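Local structure of multifunctional non-homologous end joining DNA repair protein LigD (Mycobacterium tuberculosis, 2IRU) at residues A[135-141]-A[180-186]; A[75-79]-A[100-104]; A[68-72]-A[90-94]; A[45-50]-A[285-291]; A[195-200]-A[231-235]. The protein probably repairs DNA double-strand breaks with Ku by non-homologous end joining, its N-terminal polymerase domain, the part in this structure, filling gaps before ligation. One frame throughout, in Å; residues are numbered along the deposited sequence.

Contact 1 (A[135-141]-A[180-186])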
# COMPACT_ATOMS: atom_id res chain seq x y z
N THR A 135 10.27 0.59 8.95
CA THR A 135 11.24 1.27 8.09
C THR A 135 10.73 2.63 7.62
O THR A 135 11.52 3.48 7.17
CB THR A 135 11.60 0.45 6.84
OG1 THR A 135 10.48 0.38 5.97
CG2 THR A 135 12.11 -0.99 7.22
N ARG A 136 9.42 2.83 7.72
CA ARG A 136 8.76 4.06 7.23
C ARG A 136 7.48 4.24 8.02
O ARG A 136 6.99 3.27 8.62
CB ARG A 136 8.43 3.90 5.73
CG ARG A 136 7.42 2.80 5.41
CD ARG A 136 7.47 2.40 3.93
NE ARG A 136 6.37 1.47 3.64
CZ ARG A 136 6.34 0.59 2.63
NH1 ARG A 136 7.36 0.47 1.78
NH2 ARG A 136 5.26 -0.19 2.49
N LEU A 137 6.96 5.48 8.05
CA LEU A 137 5.61 5.73 8.56
C LEU A 137 4.59 5.81 7.41
O LEU A 137 4.91 6.22 6.29
CB LEU A 137 5.54 7.06 9.34
CG LEU A 137 6.51 7.37 10.49
CD1 LEU A 137 6.22 8.78 11.06
CD2 LEU A 137 6.39 6.32 11.56
N VAL A 138 3.35 5.44 7.71
CA VAL A 138 2.28 5.71 6.77
C VAL A 138 1.17 6.45 7.49
O VAL A 138 0.86 6.16 8.67
CB VAL A 138 1.71 4.43 6.10
CG1 VAL A 138 0.97 3.59 7.11
CG2 VAL A 138 0.80 4.79 4.92
N PHE A 139 0.62 7.45 6.80
CA PHE A 139 -0.59 8.12 7.25
C PHE A 139 -1.68 7.92 6.20
O PHE A 139 -1.42 8.07 5.00
CB PHE A 139 -0.36 9.61 7.45
CG PHE A 139 0.65 9.91 8.50
CD1 PHE A 139 0.25 10.19 9.81
CD2 PHE A 139 2.02 9.92 8.19
CE1 PHE A 139 1.23 10.46 10.79
CE2 PHE A 139 2.98 10.19 9.14
CZ PHE A 139 2.59 10.46 10.45
N ASP A 140 -2.88 7.56 6.64
CA ASP A 140 -4.02 7.42 5.73
C ASP A 140 -4.88 8.65 6.00
O ASP A 140 -5.42 8.80 7.10
CB ASP A 140 -4.82 6.16 6.10
CG ASP A 140 -6.06 5.96 5.25
OD1 ASP A 140 -6.41 6.77 4.33
OD2 ASP A 140 -6.73 4.93 5.53
N LEU A 141 -4.96 9.53 5.00
CA LEU A 141 -5.76 10.73 5.10
C LEU A 141 -7.11 10.47 4.47
O LEU A 141 -7.21 10.32 3.24
CB LEU A 141 -5.05 11.91 4.41
CG LEU A 141 -4.04 12.65 5.30
CD1 LEU A 141 -2.93 11.77 5.89
CD2 LEU A 141 -3.45 13.80 4.49
N LEU A 180 -5.93 9.34 0.67
CA LEU A 180 -4.62 9.75 0.24
C LEU A 180 -3.68 9.17 1.30
O LEU A 180 -3.89 9.43 2.49
CB LEU A 180 -4.56 11.29 0.25
CG LEU A 180 -3.21 11.94 -0.02
CD1 LEU A 180 -2.70 11.54 -1.39
CD2 LEU A 180 -3.32 13.47 0.09
N HIS A 181 -2.69 8.35 0.91
CA HIS A 181 -1.69 7.86 1.85
C HIS A 181 -0.42 8.69 1.73
O HIS A 181 -0.08 9.13 0.63
CB HIS A 181 -1.32 6.39 1.62
CG HIS A 181 -2.42 5.44 1.95
ND1 HIS A 181 -2.66 5.02 3.25
CD2 HIS A 181 -3.30 4.78 1.18
CE1 HIS A 181 -3.68 4.17 3.25
NE2 HIS A 181 -4.10 4.03 2.00
N LEU A 182 0.25 8.91 2.87
CA LEU A 182 1.52 9.64 2.89
C LEU A 182 2.53 8.68 3.54
O LEU A 182 2.23 8.13 4.59
CB LEU A 182 1.48 10.92 3.76
CG LEU A 182 0.45 11.98 3.35
CD1 LEU A 182 0.60 13.24 4.23
CD2 LEU A 182 0.64 12.37 1.89
N TYR A 183 3.67 8.47 2.89
CA TYR A 183 4.74 7.63 3.42
C TYR A 183 5.97 8.49 3.73
O TYR A 183 6.30 9.42 3.00
CB TYR A 183 5.16 6.58 2.40
CG TYR A 183 4.12 5.51 2.14
CD1 TYR A 183 4.09 4.35 2.93
CD2 TYR A 183 3.17 5.65 1.12
CE1 TYR A 183 3.15 3.34 2.71
CE2 TYR A 183 2.19 4.63 0.88
CZ TYR A 183 2.21 3.47 1.68
OH TYR A 183 1.28 2.47 1.49
N THR A 184 6.65 8.14 4.82
CA THR A 184 7.87 8.84 5.22
C THR A 184 8.93 7.80 5.65
O THR A 184 8.71 7.05 6.61
CB THR A 184 7.59 9.80 6.36
OG1 THR A 184 6.56 10.73 5.95
CG2 THR A 184 8.90 10.52 6.69
N PRO A 185 10.07 7.76 4.95
CA PRO A 185 11.07 6.79 5.43
C PRO A 185 11.74 7.29 6.72
O PRO A 185 11.98 8.51 6.89
CB PRO A 185 12.07 6.71 4.28
CG PRO A 185 11.96 8.05 3.59
CD PRO A 185 10.53 8.53 3.79
N LEU A 186 12.01 6.35 7.62
CA LEU A 186 12.65 6.66 8.91
C LEU A 186 14.16 6.72 8.80
O LEU A 186 14.79 5.84 8.19
CB LEU A 186 12.20 5.63 9.97
CG LEU A 186 10.71 5.64 10.37
CD1 LEU A 186 10.37 4.47 11.30
CD2 LEU A 186 10.19 6.96 10.96
O HOH W 1 14.33 3.31 7.36
O HOH W 2 2.06 -0.09 2.65
O HOH W 3 -6.90 3.70 2.72
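V138 sets CG2 anti to its backbone N, while Y183 keeps CG beside its own (chi1 -69°), which brings the valine methyl over one face of the phenol ring, CG2 of V138 lying 3.8 Å from the Y183 ring centroid. A beta-branched valine suits the place opposite Y183 in this non-hydrogen-bonded pair, since it offers a methyl to the ring face. The extended R136 runs alongside the same tyrosine, with NE 3.7 Å from Y183 CD1 and its guanidinium 79° from the ring plane; NE bonds to Q117. Seven backbone hydrogen bonds join the antiparallel strands, F139 N to L182 O (2.8 Å) among them. On the face of L137, F139, L141, L180 and L182, apolar residues meet helices 149-164 and 192-209. On the other face D140 crosses H181, D140 CG coming within 3.6 Å of H181 CE1. This is the central sheet of the primase-polymerase domain, where D140 probably binds both manganese ions. A water links D140 OD2 to H181 NE2, weakly at the histidine, and Q233 NE2 also bonds to OD2. The apolar face seats the sheet on the helices, while on the opposite face D140 and H181, at one end, are placed where metal and nucleotide probably bind.

Contact 2 (A[75-79]-A[100-104])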
# COMPACT_ATOMS: atom_id res chain seq x y z
N ALA A 75 0.46 -23.00 -3.33
CA ALA A 75 1.23 -21.88 -3.94
C ALA A 75 2.62 -22.41 -4.38
O ALA A 75 3.11 -23.42 -3.84
CB ALA A 75 1.37 -20.73 -2.97
N PRO A 76 3.25 -21.76 -5.34
CA PRO A 76 4.58 -22.23 -5.81
C PRO A 76 5.61 -22.35 -4.69
O PRO A 76 5.66 -21.50 -3.81
CB PRO A 76 5.00 -21.14 -6.80
CG PRO A 76 3.71 -20.65 -7.33
CD PRO A 76 2.77 -20.63 -6.15
N PRO A 77 6.41 -23.44 -4.72
CA PRO A 77 7.38 -23.65 -3.61
C PRO A 77 8.50 -22.61 -3.59
O PRO A 77 9.18 -22.42 -2.56
CB PRO A 77 7.95 -25.05 -3.89
CG PRO A 77 7.10 -25.61 -4.97
CD PRO A 77 6.39 -24.56 -5.67
N TRP A 78 8.70 -21.94 -4.73
CA TRP A 78 9.81 -21.00 -4.87
C TRP A 78 9.52 -19.61 -4.30
O TRP A 78 10.43 -18.75 -4.20
CB TRP A 78 10.26 -20.92 -6.34
CG TRP A 78 9.10 -20.71 -7.32
CD1 TRP A 78 8.52 -21.67 -8.13
CD2 TRP A 78 8.40 -19.49 -7.59
NE1 TRP A 78 7.52 -21.11 -8.89
CE2 TRP A 78 7.41 -19.78 -8.58
CE3 TRP A 78 8.51 -18.17 -7.11
CZ2 TRP A 78 6.54 -18.81 -9.09
CZ3 TRP A 78 7.61 -17.19 -7.62
CH2 TRP A 78 6.63 -17.53 -8.59
N LEU A 79 8.25 -19.35 -3.92
CA LEU A 79 7.96 -18.07 -3.26
C LEU A 79 8.70 -17.97 -1.93
O LEU A 79 8.74 -18.93 -1.15
CB LEU A 79 6.45 -17.95 -3.01
CG LEU A 79 5.62 -17.59 -4.23
CD1 LEU A 79 4.14 -17.88 -3.92
CD2 LEU A 79 5.79 -16.11 -4.56
N THR A 100 8.36 -12.56 -11.12
CA THR A 100 7.54 -13.76 -11.25
C THR A 100 6.56 -13.90 -10.08
O THR A 100 5.44 -14.40 -10.26
CB THR A 100 8.39 -15.01 -11.46
OG1 THR A 100 9.28 -14.79 -12.56
CG2 THR A 100 7.50 -16.16 -11.84
N GLY A 101 6.94 -13.40 -8.90
CA GLY A 101 6.04 -13.36 -7.77
C GLY A 101 4.81 -12.51 -8.08
O GLY A 101 3.68 -12.85 -7.74
N LEU A 102 5.05 -11.36 -8.72
CA LEU A 102 3.92 -10.50 -9.11
C LEU A 102 3.09 -11.15 -10.23
O LEU A 102 1.88 -10.95 -10.29
CB LEU A 102 4.40 -9.11 -9.52
CG LEU A 102 4.80 -8.24 -8.34
CD1 LEU A 102 5.59 -7.03 -8.78
CD2 LEU A 102 3.60 -7.82 -7.49
N ALA A 103 3.75 -11.90 -11.11
CA ALA A 103 2.99 -12.73 -12.08
C ALA A 103 2.04 -13.71 -11.35
O ALA A 103 0.90 -13.94 -11.78
CB ALA A 103 3.93 -13.44 -13.02
N TRP A 104 2.52 -14.32 -10.25
CA TRP A 104 1.68 -15.21 -9.41
C TRP A 104 0.52 -14.40 -8.80
O TRP A 104 -0.63 -14.82 -8.84
CB TRP A 104 2.54 -15.85 -8.30
CG TRP A 104 1.75 -16.67 -7.37
CD1 TRP A 104 1.12 -17.87 -7.64
CD2 TRP A 104 1.37 -16.32 -6.03
NE1 TRP A 104 0.44 -18.31 -6.52
CE2 TRP A 104 0.59 -17.38 -5.52
CE3 TRP A 104 1.68 -15.22 -5.19
CZ2 TRP A 104 0.07 -17.36 -4.21
CZ3 TRP A 104 1.19 -15.19 -3.91
CH2 TRP A 104 0.40 -16.27 -3.41
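Apolar contacts on the indole of W104 dominate. L79 reaches it with CD1, which stands over the centre of the six-membered ring, 3.7 Å from its centroid and 7° off the normal: a CH-pi contact in which a slender leucine branch meets the flat face squarely. CG of W104 is anti to the backbone N (chi1 176°), which sends the indole out toward the loop. P76 arrives obliquely, its CD 3.5 Å from W104 CD1, and A75 adds its methyl, CB lying 3.8 Å from W104 CZ2.

A second aromatic contact runs the other way. W78, with CG between its backbone N and carbonyl carbon (chi1 49°), sends the far end of its indole to the helix, where CH2 comes within 3.6 Å of T100 CG2. At G101 there is only backbone to meet, and L79 CD2 lies 4.2 Å from G101 CA.

The two segments flank the beta hairpin 80-84/91-95 of the primase-polymerase domain: residues 75-79 lead into its first strand, and helix 99-107 follows its second. On its far side the helix rests on helix 29-47 through L102, which touches A40, M43 and L44.

No hydrogen bond crosses between the segments; each is held from within or by neighbours. P76 to L79 form a type I turn, closed weakly by L79 N to P76 O at 3.4 Å, and R81 NH2 bonds to both P76 O and L79 O. In the helix W104 N bonds to T100 O at 2.9 Å, and S98 OG accepts from G101 N.

Contact 3 (A[68-72]-A[90-94])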
# COMPACT_ATOMS: atom_id res chain seq x y z
N GLU A 68 -6.53 -13.02 1.99
CA GLU A 68 -5.79 -14.25 2.26
C GLU A 68 -4.44 -13.82 2.83
O GLU A 68 -3.83 -12.89 2.30
CB GLU A 68 -5.62 -15.08 0.98
CG GLU A 68 -5.21 -16.52 1.28
CD GLU A 68 -5.16 -17.41 0.05
OE1 GLU A 68 -5.37 -16.89 -1.09
OE2 GLU A 68 -4.89 -18.65 0.25
N LYS A 69 -4.04 -14.45 3.93
CA LYS A 69 -2.80 -14.09 4.60
C LYS A 69 -1.84 -15.27 4.56
O LYS A 69 -0.80 -15.23 3.87
CB LYS A 69 -3.06 -13.64 6.04
CG LYS A 69 -3.80 -12.33 6.06
CD LYS A 69 -4.19 -11.91 7.49
CE LYS A 69 -4.82 -10.51 7.47
NZ LYS A 69 -3.82 -9.45 7.07
N GLN A 70 -2.19 -16.35 5.25
CA GLN A 70 -1.36 -17.56 5.16
C GLN A 70 -1.09 -17.94 3.68
O GLN A 70 -1.95 -17.78 2.80
CB GLN A 70 -2.06 -18.74 5.87
CG GLN A 70 -1.28 -20.06 5.91
CD GLN A 70 -0.19 -20.11 6.96
OE1 GLN A 70 -0.17 -19.31 7.88
NE2 GLN A 70 0.71 -21.10 6.84
N LEU A 71 0.13 -18.42 3.42
CA LEU A 71 0.52 -18.91 2.10
C LEU A 71 0.14 -20.39 1.99
O LEU A 71 0.78 -21.23 2.62
CB LEU A 71 2.03 -18.73 1.87
CG LEU A 71 2.45 -19.02 0.40
CD1 LEU A 71 1.67 -18.22 -0.67
CD2 LEU A 71 3.96 -18.80 0.22
N ALA A 72 -0.84 -20.68 1.15
CA ALA A 72 -1.35 -22.05 0.96
C ALA A 72 -0.26 -22.98 0.41
O ALA A 72 0.59 -22.52 -0.42
CB ALA A 72 -2.54 -22.06 0.03
N THR A 90 -0.14 -18.26 14.64
CA THR A 90 1.06 -17.99 13.86
C THR A 90 0.67 -18.01 12.37
O THR A 90 -0.18 -18.81 11.95
CB THR A 90 2.16 -19.04 14.17
OG1 THR A 90 2.77 -18.75 15.44
CG2 THR A 90 3.21 -19.04 13.12
N THR A 91 1.24 -17.11 11.57
CA THR A 91 0.84 -17.03 10.15
C THR A 91 2.08 -16.96 9.29
O THR A 91 2.97 -16.16 9.58
CB THR A 91 0.01 -15.78 9.87
OG1 THR A 91 -1.18 -15.82 10.68
CG2 THR A 91 -0.39 -15.69 8.38
N THR A 92 2.17 -17.79 8.27
CA THR A 92 3.31 -17.75 7.37
C THR A 92 2.86 -17.07 6.08
O THR A 92 1.95 -17.54 5.42
CB THR A 92 3.83 -19.17 7.08
OG1 THR A 92 4.28 -19.78 8.30
CG2 THR A 92 4.97 -19.09 6.07
N TYR A 93 3.45 -15.93 5.75
CA TYR A 93 3.07 -15.14 4.58
C TYR A 93 4.04 -15.29 3.42
O TYR A 93 5.22 -15.52 3.68
CB TYR A 93 3.13 -13.66 4.93
CG TYR A 93 2.10 -13.13 5.89
CD1 TYR A 93 0.99 -12.43 5.39
CD2 TYR A 93 2.29 -13.25 7.28
CE1 TYR A 93 0.06 -11.86 6.27
CE2 TYR A 93 1.35 -12.70 8.16
CZ TYR A 93 0.25 -12.02 7.63
OH TYR A 93 -0.66 -11.45 8.51
N PRO A 94 3.58 -15.04 2.16
CA PRO A 94 4.54 -14.94 1.05
C PRO A 94 5.22 -13.57 1.18
O PRO A 94 4.65 -12.66 1.76
CB PRO A 94 3.65 -14.92 -0.21
CG PRO A 94 2.28 -14.41 0.27
CD PRO A 94 2.19 -14.72 1.76
O HOH W 4 2.33 -20.88 9.70
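Q70 and T92 join a loop to the second strand of the beta hairpin 80-84/91-95; both segments include residues that probably contact target DNA. The glutamine carries CG anti to its backbone N (chi1 -178°) and then bends at chi2 (79°), folding its amide back over the strand. There OE1 accepts T92 N at 2.8 Å, the donor standing 46° out of the amide plane rather than on a lone pair. NE2 reaches a water that also meets T92 OG1, a hydroxyl bonded in addition to T83 OG1. One residue further, L71 N gives its hydrogen to T92 O at 2.8 Å, so the N-H and the C=O of T92 are both bonded by the loop, one by a side chain and one by a backbone N-H.

K69 lies alongside Y93, pointing the same way, with its CB 3.6 Å from Y93 CE1. The long lysine chain can follow the ring to its hydroxyl, then turns at its last torsion and delivers NZ to T53 OG1. K69 and Q70 also touch a crystal neighbour, which may influence their conformations. Threonine suits position 91 because its methyl CG2 sits over one face of the Y93 ring, toward the rim, within the same strand. L71, branched and buried, spreads both methyls against the rigid ring of P94: its CD1 lies 3.9 Å from P94 CB.

Contact 4 (A[45-50]-A[285-291])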
# COMPACT_ATOMS: atom_id res chain seq x y z
N GLY A 45 10.56 -2.78 -4.75
CA GLY A 45 11.38 -2.19 -3.69
C GLY A 45 10.53 -1.83 -2.47
O GLY A 45 11.01 -1.79 -1.34
N HIS A 46 9.26 -1.55 -2.72
CA HIS A 46 8.35 -1.09 -1.64
C HIS A 46 7.55 -2.19 -0.94
O HIS A 46 6.87 -1.91 0.09
CB HIS A 46 7.45 0.04 -2.14
CG HIS A 46 8.18 1.01 -3.01
ND1 HIS A 46 9.17 1.85 -2.52
CD2 HIS A 46 8.12 1.22 -4.34
CE1 HIS A 46 9.67 2.54 -3.53
NE2 HIS A 46 9.05 2.17 -4.65
N ILE A 47 7.65 -3.41 -1.48
CA ILE A 47 7.07 -4.59 -0.88
C ILE A 47 8.11 -5.65 -0.48
O ILE A 47 7.79 -6.56 0.27
CB ILE A 47 5.93 -5.19 -1.73
CG1 ILE A 47 6.46 -5.70 -3.07
CG2 ILE A 47 4.90 -4.08 -2.04
CD1 ILE A 47 5.33 -6.36 -3.98
N ALA A 48 9.35 -5.48 -0.95
CA ALA A 48 10.46 -6.38 -0.54
C ALA A 48 10.53 -6.50 0.99
O ALA A 48 10.41 -5.51 1.73
CB ALA A 48 11.80 -5.84 -1.05
N GLY A 49 10.77 -7.73 1.45
CA GLY A 49 10.97 -7.98 2.88
C GLY A 49 9.69 -7.91 3.71
O GLY A 49 9.76 -8.09 4.93
N ARG A 50 8.54 -7.66 3.07
CA ARG A 50 7.29 -7.48 3.83
C ARG A 50 6.35 -8.66 3.62
O ARG A 50 6.28 -9.19 2.50
CB ARG A 50 6.59 -6.21 3.37
CG ARG A 50 7.51 -5.01 3.56
CD ARG A 50 6.85 -3.66 3.15
NE ARG A 50 7.97 -2.72 3.03
CZ ARG A 50 8.49 -2.01 4.04
NH1 ARG A 50 7.92 -2.00 5.26
NH2 ARG A 50 9.56 -1.26 3.81
N ASP A 285 10.16 5.93 -10.97
CA ASP A 285 9.48 5.74 -9.69
C ASP A 285 9.59 7.01 -8.82
O ASP A 285 10.69 7.39 -8.39
CB ASP A 285 10.07 4.50 -8.99
CG ASP A 285 9.44 4.21 -7.62
OD1 ASP A 285 8.32 4.67 -7.32
OD2 ASP A 285 10.07 3.44 -6.86
N LEU A 286 8.45 7.65 -8.55
CA LEU A 286 8.43 8.83 -7.67
C LEU A 286 8.76 8.47 -6.21
O LEU A 286 9.18 9.35 -5.42
CB LEU A 286 7.09 9.58 -7.77
CG LEU A 286 6.69 10.14 -9.14
CD1 LEU A 286 5.33 10.85 -9.04
CD2 LEU A 286 7.75 11.10 -9.71
N LEU A 287 8.62 7.19 -5.87
CA LEU A 287 8.97 6.66 -4.55
C LEU A 287 10.42 6.07 -4.49
O LEU A 287 10.76 5.37 -3.53
CB LEU A 287 7.96 5.54 -4.16
CG LEU A 287 6.50 5.92 -3.95
CD1 LEU A 287 5.74 4.70 -3.45
CD2 LEU A 287 6.40 7.08 -2.96
N GLU A 288 11.24 6.34 -5.49
CA GLU A 288 12.61 5.78 -5.52
C GLU A 288 13.31 5.84 -4.14
O GLU A 288 13.95 4.88 -3.70
CB GLU A 288 13.44 6.55 -6.54
CG GLU A 288 14.76 5.88 -6.92
CD GLU A 288 14.73 5.28 -8.30
OE1 GLU A 288 14.08 4.23 -8.50
OE2 GLU A 288 15.37 5.89 -9.21
N ARG A 289 13.17 6.99 -3.48
CA ARG A 289 13.90 7.29 -2.24
C ARG A 289 13.26 6.72 -0.98
O ARG A 289 13.85 6.80 0.11
CB ARG A 289 14.04 8.80 -2.10
CG ARG A 289 14.94 9.47 -3.12
CD ARG A 289 14.75 10.99 -3.08
NE ARG A 289 13.40 11.39 -3.52
CZ ARG A 289 12.80 12.54 -3.20
NH1 ARG A 289 13.42 13.43 -2.41
NH2 ARG A 289 11.59 12.81 -3.66
N LEU A 290 12.05 6.17 -1.10
CA LEU A 290 11.34 5.67 0.08
C LEU A 290 11.96 4.43 0.74
O LEU A 290 11.98 4.32 1.97
CB LEU A 290 9.88 5.36 -0.24
CG LEU A 290 9.00 4.75 0.86
CD1 LEU A 290 8.86 5.69 2.04
CD2 LEU A 290 7.62 4.37 0.24
N ASP A 291 12.43 3.50 -0.08
CA ASP A 291 12.93 2.21 0.40
C ASP A 291 14.34 1.89 -0.08
O ASP A 291 15.18 2.77 -0.23
CB ASP A 291 11.98 1.09 -0.01
CG ASP A 291 10.62 1.16 0.71
OD1 ASP A 291 10.59 0.86 1.93
OD2 ASP A 291 9.60 1.49 0.05
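A buried histidine held between two carboxylates, H46 between D285 and D291, ties the end of helix 29-47 to the last modelled residues of the polymerase domain. Both ring nitrogens donate in the imidazole plane: ND1 of H46 to D291 OD2 at 2.6 Å, on its anti lone pair, and NE2 of H46 to D285 OD2 at 2.7 Å, on its syn lone pair. Histidine suits the place because its two ring nitrogens point to different edges, one for each acid. L287 covers one face of the imidazole, with CD1 4.3 Å from the H46 ring centroid, and H46 CE1 lies 3.0 Å from L287 O. D285 is itself fixed by an Asx turn, OD1 taking L287 N at 2.9 Å from above the carboxylate plane, and by Y244 OH. An extended chain (chi2 -178°) carries the R50 guanidinium to D291, giving a salt bridge from NH2 of R50 to OD1 of D291 at 3.0 Å; NH2 also bonds to T135 OG1. R136 NH1 makes a second salt bridge, at D291 OD2. With two donating nitrogens facing two carboxylates, H46 is probably protonated and positively charged, helping to balance the acids, while D291 is shared among three cationic or potentially cationic groups.

Contact 5 (A[195-200]-A[231-235])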
# COMPACT_ATOMS: atom_id res chain seq x y z
N ALA A 195 6.81 3.62 16.21
CA ALA A 195 6.33 4.30 15.00
C ALA A 195 4.90 4.78 15.15
O ALA A 195 4.54 5.91 14.74
CB ALA A 195 6.46 3.37 13.77
N THR A 196 4.06 3.94 15.77
CA THR A 196 2.65 4.30 15.97
C THR A 196 2.49 5.49 16.94
O THR A 196 1.70 6.42 16.69
CB THR A 196 1.83 3.10 16.46
OG1 THR A 196 1.93 2.04 15.50
CG2 THR A 196 0.35 3.48 16.58
N VAL A 197 3.28 5.47 18.02
CA VAL A 197 3.31 6.62 18.96
C VAL A 197 3.74 7.92 18.26
O VAL A 197 3.06 8.95 18.39
CB VAL A 197 4.12 6.27 20.22
CG1 VAL A 197 4.54 7.53 21.00
CG2 VAL A 197 3.32 5.29 21.10
N LEU A 198 4.79 7.84 17.43
CA LEU A 198 5.29 8.99 16.67
C LEU A 198 4.26 9.56 15.68
O LEU A 198 4.00 10.79 15.66
CB LEU A 198 6.59 8.64 15.94
CG LEU A 198 7.20 9.71 15.01
CD1 LEU A 198 7.49 11.06 15.74
CD2 LEU A 198 8.49 9.17 14.40
N ALA A 199 3.69 8.67 14.87
CA ALA A 199 2.61 9.04 13.94
C ALA A 199 1.38 9.66 14.66
O ALA A 199 0.83 10.69 14.22
CB ALA A 199 2.21 7.86 13.07
N LYS A 200 0.97 9.05 15.77
CA LYS A 200 -0.11 9.59 16.61
C LYS A 200 0.21 11.01 17.08
O LYS A 200 -0.69 11.87 17.05
CB LYS A 200 -0.34 8.71 17.83
CG LYS A 200 -1.56 9.04 18.67
CD LYS A 200 -1.53 8.22 19.94
CE LYS A 200 -2.80 8.38 20.77
NZ LYS A 200 -3.86 7.41 20.36
N TRP A 231 -3.31 7.49 11.90
CA TRP A 231 -1.96 7.07 12.29
C TRP A 231 -1.92 5.59 12.66
O TRP A 231 -0.83 5.05 12.92
CB TRP A 231 -1.52 7.87 13.54
CG TRP A 231 -2.64 7.96 14.55
CD1 TRP A 231 -3.57 8.96 14.68
CD2 TRP A 231 -2.96 6.99 15.57
NE1 TRP A 231 -4.44 8.67 15.72
CE2 TRP A 231 -4.09 7.46 16.26
CE3 TRP A 231 -2.40 5.76 15.94
CZ2 TRP A 231 -4.66 6.76 17.33
CZ3 TRP A 231 -2.98 5.05 17.00
CH2 TRP A 231 -4.10 5.55 17.67
N SER A 232 -3.10 4.94 12.69
CA SER A 232 -3.24 3.60 13.30
C SER A 232 -2.64 2.46 12.46
O SER A 232 -2.39 1.34 12.96
CB SER A 232 -4.72 3.27 13.59
OG SER A 232 -5.44 3.07 12.39
N GLN A 233 -2.45 2.72 11.17
CA GLN A 233 -1.86 1.69 10.27
C GLN A 233 -0.35 1.42 10.47
O GLN A 233 0.24 0.52 9.85
CB GLN A 233 -2.22 1.97 8.81
CG GLN A 233 -3.72 1.92 8.65
CD GLN A 233 -4.19 2.39 7.33
OE1 GLN A 233 -3.66 2.00 6.29
NE2 GLN A 233 -5.21 3.25 7.36
N ASN A 234 0.26 2.18 11.37
CA ASN A 234 1.63 1.92 11.78
C ASN A 234 1.71 0.77 12.79
O ASN A 234 2.81 0.30 13.09
CB ASN A 234 2.30 3.20 12.29
CG ASN A 234 2.42 4.25 11.18
OD1 ASN A 234 3.22 4.09 10.27
ND2 ASN A 234 1.59 5.30 11.24
N SER A 235 0.57 0.32 13.31
CA SER A 235 0.59 -0.88 14.16
C SER A 235 1.16 -2.07 13.39
O SER A 235 0.86 -2.28 12.20
CB SER A 235 -0.81 -1.21 14.70
OG SER A 235 -1.20 -0.25 15.69
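Side-chain packing, with no hydrogen bond between the two segments, sets W231 and N234 against helix 192-209, at the start of the loop between strands 227-230 and 240-241. W231 brings its indole over the helix by placing CG between its backbone N and carbonyl carbon (chi1 44°). K200 runs alongside it, pointing the same way: CG stands over the ring, 4.0 Å from the centroid of the W231 six-membered ring, and the tail bends until NZ is 3.2 Å from W231 CZ2. A long methylene chain is well matched to so broad a face. T196 meets the same indole at its edge, CG2 lying 3.6 Å from W231 CE3. Small A199 lets the loop come close, its CB 3.8 Å from W231 CB and 3.2 Å from N234 ND2.

The polar ends find their partners in other directions. N234 ND2 donates to W231 O at 3.0 Å, from above the carbonyl plane, and also to V138 O on the central sheet. T196 OG1 bonds to S192 O within its own helix, and W231 NE1 to S216 O. Residues 231-235 belong to a probable DNA-binding stretch, and Q233, a probable substrate-binding residue, bonds through OE1 to T240 OG1. The chemistry thus divides the loop: the indole of W231 and aliphatic groups seat one side on the helix, while polar bonds tie it to the sheet beside the aspartates that probably hold the manganese ions.

Overall arrangement
From the N terminus, residues 45-50 at the end of helix 29-47 open the longest loop, which contact 4 closes only at 285-291; the other four contacts all fall within it. Contacts 3 and 2 come next and cross, their segments alternating; together they tie the loop between strands 66-68 and 80-84 to strand 91-95 and to helix 99-107, with L71 CD1 packing on W104 CH2. In series after them, contact 1 pairs strands 129-143 and 180-186, closing a loop that holds helix 149-164, and contact 5 closes the next by setting residues 231-235 on helix 192-209; F139 CE1 packs on A199 O between the two. Contact 4 reaches contact 1 through T135 and R136, and L102 packs on I47 between contacts 2 and 4.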